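Methyltransferase 1 (Methanosarcina barkeri, PDB 2I2X) catalyses the transfer of the methyl group of methanol to the cob(I)amide carried by its partner subunit MtaC, an early step of methanogenesis from methanol. Local coordinates at residues Met91-Ala102 with Leu122-Arg130; Tyr143-Glu151 with Leu198-Lys209. All coordinates share one frame; numbering follows the deposited sequence.

Interaction 1. Residues Met91-Ala102 with Leu122-Arg130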
loop_
_atom_site.group_PDB
_atom_site.type_symbol
_atom_site.label_atom_id
_atom_site.label_comp_id
_atom_site.label_asym_id
_atom_site.label_seq_id
_atom_site.Cartn_x
_atom_site.Cartn_y
_atom_site.Cartn_z
ATOM N N MET A 91 -10.550 21.912 9.590
ATOM C CA MET A 91 -9.862 22.785 8.630
ATOM C C MET A 91 -10.823 23.638 7.810
ATOM O O MET A 91 -10.426 24.643 7.207
ATOM C CB MET A 91 -9.001 21.963 7.683
ATOM C CG MET A 91 -7.765 21.397 8.349
ATOM S SD MET A 91 -7.017 20.050 7.434
ATOM C CE MET A 91 -6.498 20.888 5.925
ATOM N N SER A 92 -12.078 23.207 7.768
ATOM C CA SER A 92 -13.071 23.880 6.968
ATOM C C SER A 92 -13.925 24.784 7.841
ATOM O O SER A 92 -14.260 25.886 7.427
ATOM C CB SER A 92 -13.954 22.861 6.245
ATOM O OG SER A 92 -13.229 22.200 5.247
ATOM N N ASN A 93 -14.264 24.299 9.041
ATOM C CA ASN A 93 -15.018 25.058 10.042
ATOM C C ASN A 93 -14.274 26.274 10.561
ATOM O O ASN A 93 -14.894 27.260 10.939
ATOM C CB ASN A 93 -15.466 24.160 11.192
ATOM C CG ASN A 93 -16.619 23.237 10.794
ATOM O OD1 ASN A 93 -17.664 23.693 10.323
ATOM N ND2 ASN A 93 -16.419 21.934 10.957
ATOM N N ASN A 94 -12.946 26.206 10.541
ATOM C CA ASN A 94 -12.080 27.352 10.813
ATOM C C ASN A 94 -11.275 27.625 9.563
ATOM O O ASN A 94 -10.169 27.086 9.399
ATOM C CB ASN A 94 -11.140 27.064 11.983
ATOM C CG ASN A 94 -11.870 26.478 13.181
ATOM O OD1 ASN A 94 -12.546 27.200 13.928
ATOM N ND2 ASN A 94 -11.756 25.158 13.365
ATOM N N PRO A 95 -11.821 28.450 8.660
ATOM C CA PRO A 95 -11.139 28.674 7.371
ATOM C C PRO A 95 -9.607 28.884 7.433
ATOM O O PRO A 95 -8.887 28.384 6.568
ATOM C CB PRO A 95 -11.854 29.905 6.801
ATOM C CG PRO A 95 -13.235 29.807 7.382
ATOM C CD PRO A 95 -13.087 29.201 8.757
ATOM N N SER A 96 -9.113 29.599 8.434
ATOM C CA SER A 96 -7.689 29.943 8.480
ATOM C C SER A 96 -6.809 28.686 8.735
ATOM O O SER A 96 -5.652 28.651 8.362
ATOM C CB SER A 96 -7.426 31.050 9.509
ATOM O OG SER A 96 -7.648 30.571 10.842
ATOM N N TRP A 97 -7.384 27.660 9.351
ATOM C CA TRP A 97 -6.695 26.374 9.508
ATOM C C TRP A 97 -6.335 25.748 8.155
ATOM O O TRP A 97 -5.167 25.461 7.873
ATOM C CB TRP A 97 -7.543 25.406 10.321
ATOM C CG TRP A 97 -7.555 25.674 11.811
ATOM C CD1 TRP A 97 -7.699 26.887 12.441
ATOM C CD2 TRP A 97 -7.452 24.695 12.849
ATOM N NE1 TRP A 97 -7.662 26.719 13.796
ATOM C CE2 TRP A 97 -7.514 25.384 14.078
ATOM C CE3 TRP A 97 -7.283 23.300 12.860
ATOM C CZ2 TRP A 97 -7.422 24.724 15.314
ATOM C CZ3 TRP A 97 -7.203 22.644 14.096
ATOM C CH2 TRP A 97 -7.263 23.362 15.303
ATOM N N GLY A 98 -7.330 25.548 7.314
ATOM C CA GLY A 98 -7.081 25.081 5.969
ATOM C C GLY A 98 -6.128 25.988 5.216
ATOM O O GLY A 98 -5.250 25.502 4.507
ATOM N N ALA A 99 -6.279 27.304 5.370
ATOM C CA ALA A 99 -5.378 28.243 4.685
ATOM C C ALA A 99 -3.916 28.008 5.083
ATOM O O ALA A 99 -3.016 28.055 4.255
ATOM C CB ALA A 99 -5.774 29.668 4.987
ATOM N N GLU A 100 -3.694 27.754 6.361
ATOM C CA GLU A 100 -2.355 27.687 6.870
ATOM C C GLU A 100 -1.708 26.350 6.551
ATOM O O GLU A 100 -0.507 26.291 6.297
ATOM C CB GLU A 100 -2.324 27.984 8.365
ATOM C CG GLU A 100 -2.407 29.460 8.668
ATOM C CD GLU A 100 -2.432 29.743 10.162
ATOM O OE1 GLU A 100 -1.498 29.303 10.892
ATOM O OE2 GLU A 100 -3.392 30.417 10.601
ATOM N N VAL A 101 -2.497 25.286 6.536
ATOM C CA VAL A 101 -2.000 24.038 5.984
ATOM C C VAL A 101 -1.619 24.242 4.508
ATOM O O VAL A 101 -0.544 23.831 4.069
ATOM C CB VAL A 101 -3.006 22.886 6.150
ATOM C CG1 VAL A 101 -2.528 21.640 5.396
ATOM C CG2 VAL A 101 -3.247 22.586 7.633
ATOM N N ALA A 102 -2.483 24.920 3.763
ATOM C CA ALA A 102 -2.223 25.169 2.347
ATOM C C ALA A 102 -0.896 25.873 2.209
ATOM O O ALA A 102 -0.095 25.546 1.337
ATOM C CB ALA A 102 -3.340 26.016 1.719
ATOM N N LEU A 122 -1.179 21.789 -6.012
ATOM C CA LEU A 122 -1.799 21.434 -4.767
ATOM C C LEU A 122 -3.338 21.536 -4.849
ATOM O O LEU A 122 -3.892 22.549 -5.225
ATOM C CB LEU A 122 -1.227 22.306 -3.648
ATOM C CG LEU A 122 -1.876 22.138 -2.271
ATOM C CD1 LEU A 122 -1.654 20.731 -1.742
ATOM C CD2 LEU A 122 -1.398 23.198 -1.291
ATOM N N ARG A 123 -4.019 20.470 -4.490
ATOM C CA ARG A 123 -5.449 20.479 -4.494
ATOM C C ARG A 123 -5.916 20.413 -3.068
ATOM O O ARG A 123 -5.456 19.550 -2.305
ATOM C CB ARG A 123 -5.953 19.273 -5.226
ATOM C CG ARG A 123 -7.445 19.079 -5.154
ATOM C CD ARG A 123 -7.708 17.782 -5.867
ATOM N NE ARG A 123 -8.879 17.861 -6.676
ATOM C CZ ARG A 123 -9.006 17.335 -7.879
ATOM N NH1 ARG A 123 -8.029 16.660 -8.462
ATOM N NH2 ARG A 123 -10.157 17.499 -8.500
ATOM N N HIS A 124 -6.811 21.338 -2.718
ATOM C CA HIS A 124 -7.484 21.330 -1.449
ATOM C C HIS A 124 -8.934 21.044 -1.708
ATOM O O HIS A 124 -9.553 21.670 -2.565
ATOM C CB HIS A 124 -7.346 22.684 -0.752
ATOM C CG HIS A 124 -6.327 22.689 0.343
ATOM N ND1 HIS A 124 -5.075 22.117 0.203
ATOM C CD2 HIS A 124 -6.382 23.169 1.604
ATOM C CE1 HIS A 124 -4.399 22.266 1.327
ATOM N NE2 HIS A 124 -5.176 22.883 2.198
ATOM N N THR A 125 -9.460 20.084 -0.960
ATOM C CA THR A 125 -10.850 19.681 -1.011
ATOM C C THR A 125 -11.505 20.089 0.319
ATOM O O THR A 125 -11.312 19.432 1.365
ATOM C CB THR A 125 -10.940 18.157 -1.209
ATOM O OG1 THR A 125 -10.316 17.820 -2.441
ATOM C CG2 THR A 125 -12.411 17.649 -1.206
ATOM N N ILE A 126 -12.271 21.188 0.267
ATOM C CA ILE A 126 -12.957 21.736 1.418
ATOM C C ILE A 126 -13.958 20.680 1.877
ATOM O O ILE A 126 -14.468 19.904 1.067
ATOM C CB ILE A 126 -13.617 23.089 1.017
ATOM C CG1 ILE A 126 -12.574 24.222 1.000
ATOM C CG2 ILE A 126 -14.773 23.524 1.978
ATOM C CD1 ILE A 126 -11.292 23.943 0.230
ATOM N N GLY A 127 -14.192 20.597 3.179
ATOM C CA GLY A 127 -15.309 19.793 3.680
ATOM C C GLY A 127 -16.700 20.421 3.506
ATOM O O GLY A 127 -16.881 21.622 3.718
ATOM N N ASP A 128 -17.693 19.617 3.121
ATOM C CA ASP A 128 -19.059 20.132 3.064
ATOM C C ASP A 128 -19.573 20.225 4.469
ATOM O O ASP A 128 -20.126 19.277 5.005
ATOM C CB ASP A 128 -20.010 19.297 2.194
ATOM C CG ASP A 128 -21.247 20.111 1.740
ATOM O OD1 ASP A 128 -21.576 21.103 2.435
ATOM O OD2 ASP A 128 -21.886 19.758 0.714
ATOM N N ILE A 129 -19.359 21.388 5.067
ATOM C CA ILE A 129 -19.699 21.614 6.461
ATOM C C ILE A 129 -21.168 22.057 6.678
ATOM O O ILE A 129 -21.585 22.253 7.820
ATOM C CB ILE A 129 -18.740 22.653 7.080
ATOM C CG1 ILE A 129 -18.821 24.000 6.333
ATOM C CG2 ILE A 129 -17.351 22.136 7.074
ATOM C CD1 ILE A 129 -18.141 25.175 7.053
ATOM N N ARG A 130 -21.947 22.197 5.603
ATOM C CA ARG A 130 -23.333 22.702 5.684
ATOM C C ARG A 130 -24.319 21.685 6.292
ATOM O O ARG A 130 -25.285 21.275 5.659
ATOM C CB ARG A 130 -23.817 23.163 4.304
ATOM C CG ARG A 130 -22.944 24.234 3.643
ATOM C CD ARG A 130 -23.302 24.435 2.175
ATOM N NE ARG A 130 -23.228 23.188 1.407
ATOM C CZ ARG A 130 -23.947 22.908 0.323
ATOM N NH1 ARG A 130 -24.837 23.787 -0.171
ATOM N NH2 ARG A 130 -23.787 21.730 -0.269
#

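Interaction 2. Residues Tyr143-Glu151 with Leu198-Lys209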
loop_
_atom_site.group_PDB
_atom_site.type_symbol
_atom_site.label_atom_id
_atom_site.label_comp_id
_atom_site.label_asym_id
_atom_site.label_seq_id
_atom_site.Cartn_x
_atom_site.Cartn_y
_atom_site.Cartn_z
ATOM N N TYR A 143 -23.105 28.491 5.421
ATOM C CA TYR A 143 -22.796 28.700 3.994
ATOM C C TYR A 143 -21.626 29.651 3.767
ATOM O O TYR A 143 -20.748 29.372 2.934
ATOM C CB TYR A 143 -24.019 29.191 3.196
ATOM C CG TYR A 143 -23.844 29.055 1.698
ATOM C CD1 TYR A 143 -24.072 27.838 1.064
ATOM C CD2 TYR A 143 -23.430 30.138 0.909
ATOM C CE1 TYR A 143 -23.885 27.694 -0.316
ATOM C CE2 TYR A 143 -23.234 30.000 -0.474
ATOM C CZ TYR A 143 -23.473 28.774 -1.083
ATOM O OH TYR A 143 -23.306 28.608 -2.450
ATOM N N SER A 144 -21.611 30.767 4.495
ATOM C CA SER A 144 -20.605 31.802 4.261
ATOM C C SER A 144 -19.246 31.323 4.739
ATOM O O SER A 144 -18.210 31.697 4.171
ATOM C CB SER A 144 -20.972 33.113 4.954
ATOM O OG SER A 144 -21.063 32.953 6.356
ATOM N N VAL A 145 -19.263 30.497 5.781
ATOM C CA VAL A 145 -18.039 29.904 6.298
ATOM C C VAL A 145 -17.468 28.959 5.220
ATOM O O VAL A 145 -16.289 29.013 4.896
ATOM C CB VAL A 145 -18.287 29.176 7.641
ATOM C CG1 VAL A 145 -17.000 28.555 8.188
ATOM C CG2 VAL A 145 -18.858 30.142 8.676
ATOM N N PHE A 146 -18.357 28.145 4.648
ATOM C CA PHE A 146 -18.068 27.236 3.560
ATOM C C PHE A 146 -17.268 27.942 2.461
ATOM O O PHE A 146 -16.180 27.492 2.078
ATOM C CB PHE A 146 -19.397 26.694 3.037
ATOM C CG PHE A 146 -19.277 25.673 1.939
ATOM C CD1 PHE A 146 -18.484 24.541 2.092
ATOM C CD2 PHE A 146 -20.000 25.831 0.763
ATOM C CE1 PHE A 146 -18.407 23.593 1.085
ATOM C CE2 PHE A 146 -19.930 24.880 -0.249
ATOM C CZ PHE A 146 -19.128 23.760 -0.088
ATOM N N LEU A 147 -17.805 29.059 1.980
ATOM C CA LEU A 147 -17.140 29.889 0.962
ATOM C C LEU A 147 -15.795 30.445 1.410
ATOM O O LEU A 147 -14.854 30.491 0.608
ATOM C CB LEU A 147 -18.041 31.048 0.521
ATOM C CG LEU A 147 -19.353 30.712 -0.194
ATOM C CD1 LEU A 147 -19.967 32.003 -0.793
ATOM C CD2 LEU A 147 -19.201 29.601 -1.270
ATOM N N GLU A 148 -15.717 30.892 2.668
ATOM C CA GLU A 148 -14.483 31.427 3.235
ATOM C C GLU A 148 -13.393 30.364 3.204
ATOM O O GLU A 148 -12.218 30.682 3.021
ATOM C CB GLU A 148 -14.676 31.845 4.690
ATOM C CG GLU A 148 -15.406 33.133 4.927
ATOM C CD GLU A 148 -15.601 33.442 6.422
ATOM O OE1 GLU A 148 -14.617 33.330 7.200
ATOM O OE2 GLU A 148 -16.739 33.813 6.808
ATOM N N ALA A 149 -13.772 29.104 3.402
ATOM C CA ALA A 149 -12.790 28.043 3.330
ATOM C C ALA A 149 -12.170 27.971 1.920
ATOM O O ALA A 149 -10.935 27.913 1.784
ATOM C CB ALA A 149 -13.367 26.707 3.773
ATOM N N PHE A 150 -13.015 28.014 0.890
ATOM C CA PHE A 150 -12.513 27.955 -0.473
ATOM C C PHE A 150 -11.625 29.153 -0.717
ATOM O O PHE A 150 -10.533 29.011 -1.231
ATOM C CB PHE A 150 -13.628 27.934 -1.528
ATOM C CG PHE A 150 -14.342 26.625 -1.651
ATOM C CD1 PHE A 150 -13.808 25.585 -2.427
ATOM C CD2 PHE A 150 -15.583 26.436 -1.029
ATOM C CE1 PHE A 150 -14.471 24.367 -2.555
ATOM C CE2 PHE A 150 -16.265 25.202 -1.147
ATOM C CZ PHE A 150 -15.692 24.164 -1.910
ATOM N N GLU A 151 -12.059 30.344 -0.351
ATOM C CA GLU A 151 -11.241 31.463 -0.777
ATOM C C GLU A 151 -9.945 31.670 0.025
ATOM O O GLU A 151 -8.940 32.125 -0.516
ATOM C CB GLU A 151 -12.069 32.723 -0.994
ATOM C CG GLU A 151 -11.878 33.841 -0.059
ATOM C CD GLU A 151 -12.780 35.020 -0.462
ATOM O OE1 GLU A 151 -12.373 35.828 -1.343
ATOM O OE2 GLU A 151 -13.900 35.113 0.099
ATOM N N LEU A 198 -25.858 25.790 -7.206
ATOM C CA LEU A 198 -25.675 26.860 -6.227
ATOM C C LEU A 198 -24.197 26.979 -5.915
ATOM O O LEU A 198 -23.547 27.994 -6.202
ATOM C CB LEU A 198 -26.411 26.520 -4.925
ATOM C CG LEU A 198 -26.956 27.541 -3.901
ATOM C CD1 LEU A 198 -26.705 27.034 -2.486
ATOM C CD2 LEU A 198 -26.437 28.971 -4.044
ATOM N N ILE A 199 -23.649 25.914 -5.350
ATOM C CA ILE A 199 -22.284 25.954 -4.835
ATOM C C ILE A 199 -21.209 26.181 -5.905
ATOM O O ILE A 199 -20.270 26.958 -5.687
ATOM C CB ILE A 199 -21.999 24.720 -3.977
ATOM C CG1 ILE A 199 -22.105 23.447 -4.821
ATOM C CG2 ILE A 199 -22.996 24.675 -2.814
ATOM C CD1 ILE A 199 -21.716 22.212 -4.081
ATOM N N TRP A 200 -21.360 25.551 -7.068
ATOM C CA TRP A 200 -20.320 25.673 -8.093
ATOM C C TRP A 200 -20.263 27.040 -8.786
ATOM O O TRP A 200 -19.217 27.448 -9.279
ATOM C CB TRP A 200 -20.313 24.468 -9.052
ATOM C CG TRP A 200 -19.666 23.282 -8.327
ATOM C CD1 TRP A 200 -20.311 22.219 -7.724
ATOM C CD2 TRP A 200 -18.266 23.113 -8.049
ATOM N NE1 TRP A 200 -19.390 21.402 -7.108
ATOM C CE2 TRP A 200 -18.131 21.925 -7.291
ATOM C CE3 TRP A 200 -17.114 23.836 -8.390
ATOM C CZ2 TRP A 200 -16.884 21.441 -6.869
ATOM C CZ3 TRP A 200 -15.857 23.347 -7.973
ATOM C CH2 TRP A 200 -15.761 22.164 -7.221
ATOM N N THR A 201 -21.384 27.764 -8.779
ATOM C CA THR A 201 -21.410 29.117 -9.265
ATOM C C THR A 201 -20.567 29.969 -8.342
ATOM O O THR A 201 -19.716 30.730 -8.785
ATOM C CB THR A 201 -22.852 29.620 -9.295
ATOM O OG1 THR A 201 -23.585 28.819 -10.242
ATOM C CG2 THR A 201 -22.920 31.130 -9.671
ATOM N N ASP A 202 -20.790 29.838 -7.050
ATOM C CA ASP A 202 -19.990 30.563 -6.104
ATOM C C ASP A 202 -18.529 30.112 -6.094
ATOM O O ASP A 202 -17.634 30.978 -6.051
ATOM C CB ASP A 202 -20.586 30.429 -4.724
ATOM C CG ASP A 202 -21.900 31.155 -4.584
ATOM O OD1 ASP A 202 -22.164 32.127 -5.350
ATOM O OD2 ASP A 202 -22.678 30.738 -3.703
ATOM N N ILE A 203 -18.277 28.789 -6.148
ATOM C CA ILE A 203 -16.883 28.281 -6.108
ATOM C C ILE A 203 -16.060 28.835 -7.268
ATOM O O ILE A 203 -14.967 29.336 -7.059
ATOM C CB ILE A 203 -16.766 26.746 -6.023
ATOM C CG1 ILE A 203 -17.247 26.267 -4.651
ATOM C CG2 ILE A 203 -15.320 26.341 -6.207
ATOM C CD1 ILE A 203 -17.865 24.867 -4.611
ATOM N N SER A 204 -16.623 28.785 -8.468
ATOM C CA SER A 204 -15.974 29.305 -9.675
ATOM C C SER A 204 -15.671 30.813 -9.617
ATOM O O SER A 204 -14.568 31.258 -9.960
ATOM C CB SER A 204 -16.843 28.990 -10.876
ATOM O OG SER A 204 -16.975 27.581 -11.024
ATOM N N LYS A 205 -16.659 31.588 -9.164
ATOM C CA LYS A 205 -16.478 33.014 -8.882
ATOM C C LYS A 205 -15.203 33.246 -8.020
ATOM O O LYS A 205 -14.357 34.116 -8.317
ATOM C CB LYS A 205 -17.721 33.510 -8.161
ATOM C CG LYS A 205 -18.175 34.853 -8.572
ATOM C CD LYS A 205 -19.695 34.857 -8.810
ATOM C CE LYS A 205 -20.509 35.165 -7.533
ATOM N NZ LYS A 205 -21.965 35.370 -7.873
ATOM N N ILE A 206 -15.059 32.450 -6.970
ATOM C CA ILE A 206 -13.893 32.549 -6.096
ATOM C C ILE A 206 -12.585 32.160 -6.791
ATOM O O ILE A 206 -11.557 32.835 -6.627
ATOM C CB ILE A 206 -14.104 31.738 -4.815
ATOM C CG1 ILE A 206 -15.137 32.455 -3.927
ATOM C CG2 ILE A 206 -12.774 31.513 -4.069
ATOM C CD1 ILE A 206 -15.821 31.542 -2.926
ATOM N N ALA A 207 -12.634 31.099 -7.584
ATOM C CA ALA A 207 -11.474 30.654 -8.343
ATOM C C ALA A 207 -10.986 31.766 -9.299
ATOM O O ALA A 207 -9.782 32.076 -9.393
ATOM C CB ALA A 207 -11.806 29.359 -9.111
ATOM N N LYS A 208 -11.939 32.366 -9.998
ATOM C CA LYS A 208 -11.636 33.423 -10.919
ATOM C C LYS A 208 -10.978 34.587 -10.163
ATOM O O LYS A 208 -9.924 35.084 -10.581
ATOM C CB LYS A 208 -12.916 33.848 -11.644
ATOM C CG LYS A 208 -12.705 34.773 -12.839
ATOM C CD LYS A 208 -14.019 35.498 -13.174
ATOM C CE LYS A 208 -13.808 36.643 -14.152
ATOM N NZ LYS A 208 -15.070 36.960 -14.889
ATOM N N LYS A 209 -11.574 34.978 -9.036
ATOM C CA LYS A 209 -11.103 36.133 -8.263
ATOM C C LYS A 209 -9.693 35.932 -7.724
ATOM O O LYS A 209 -8.894 36.868 -7.689
ATOM C CB LYS A 209 -12.073 36.442 -7.120
ATOM C CG LYS A 209 -11.762 37.708 -6.308
ATOM C CD LYS A 209 -12.424 37.638 -4.914
ATOM C CE LYS A 209 -12.026 38.822 -4.009
ATOM N NZ LYS A 209 -12.761 38.791 -2.675
#

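Interaction 1. Residues Met91-Ala102 with Leu122-Arg130
In the TIM barrel of MtaB, helix 95-116 packs nearly antiparallel on strand 119-126, which follows it in the chain, and the short helix 89-93 before it meets the loop at the strand's C-terminal end. Ser92 makes the polar link there: Gly127 N donates to Ser92 OG at 2.8 Å with an N-H...O angle of 155°. OG stands beside the backbone N of Ser92 and opposite its carbonyl carbon (chi1 -70°), which aims it at the Gly127 amide; the same oxygen is also hydrogen-bonded to His87 ND1, so two partners fix the hydroxyl. Beside this bond, Ile129 presses its CG2 methyl against Ser92 CB at 3.6 Å. The Asn93 and Ile129 side chains run antiparallel past one another, Asn93 OD1 lying 3.6 Å from Ile129 CB, while the amide nitrogen of Asn93 turns to Gln89. Farther along the helix, Ala102 CB lies over one face of the His124 imidazole, 4.0 Å from the ring centroid, a CH-pi contact. Val101 CG1 meets the edge of that ring near its plane. Leu122 CD2 reaches Ala102 O at 3.8 Å. Axes 164° apart and 10.4 Å from each other fit the helix-on-strand layer of a beta/alpha barrel, whose C-terminal strand end here brings Gly127 to about 5 Å from the bound corrinoid, nearest atoms.

Interaction 2. Residues Tyr143-Glu151 with Leu198-Lys209
Tyr143 holds its CG opposite the backbone N (chi1 -164°), and Asp202 places its carboxylate beside its own backbone N; the two side chains thereby meet between helices 143-155 and 181-210. Tyr143 OH donates to Asp202 OD2 at 2.5 Å. The oxygen is approached on its anti side, a little out of the carboxylate plane, and it lies at the edge of the phenol ring, close to the ring plane, with the two flat groups turned 70° apart. Leu198 points back at the tyrosine, its CD1 methyl 3.6 Å from Tyr143 CE1, while Ile199 CG2 sits near the plane of the phenol at the ring's edge and also touches Phe146 CE2. One turn on, Leu147 CD2 rests against Asp202 CB at 3.8 Å. Deeper in the interface, Ile203 lays CG1 over the centre of the Phe150 ring in a CH-pi contact, 3.7 Å from the centroid and almost on the ring normal. Its CD1 touches Phe150 CZ, and also lies over a face of Trp200. Ile206 divides its two branches: CG2 packs on Glu151 CB at 3.4 Å, and CD1 reaches Leu147 O at 3.8 Å. At the far end the extended Lys209 chain delivers NZ to the syn lone pair of Glu151 OE1 at 3.3 Å, a salt bridge. Polar pairs thus flank an apolar centre, whose aromatic side chains continue inward to Val163 of strand 160-163 and Ile126 of strand 119-126. The 34° angle between the N-to-C directions of the two segments is consistent with neighbouring helices, roughly parallel, on the outside of the TIM barrel.

From the N terminus, helices 89-93 and 95-116 lead to strand 119-126, and interaction 1 closes that short loop, with 19 residues between its segments. The chain then enters helix 143-155, passes strand 160-163 and reaches helix 181-210, where interaction 2 closes a longer loop of 46 residues. The two loops follow in series, neither nesting nor crossing. Interaction 1 joins helix to strand, interaction 2 joins two helices. With centres 12 Å apart they adjoin directly: Arg130 NH1 lies 3.3 Å from Ile199 CG2, and Gly127 O lies 3.6 Å from Phe146 CE1. Together they tie helices 95-116, 143-155 and 181-210 and strand 119-126 into one wall beside the corrinoid site.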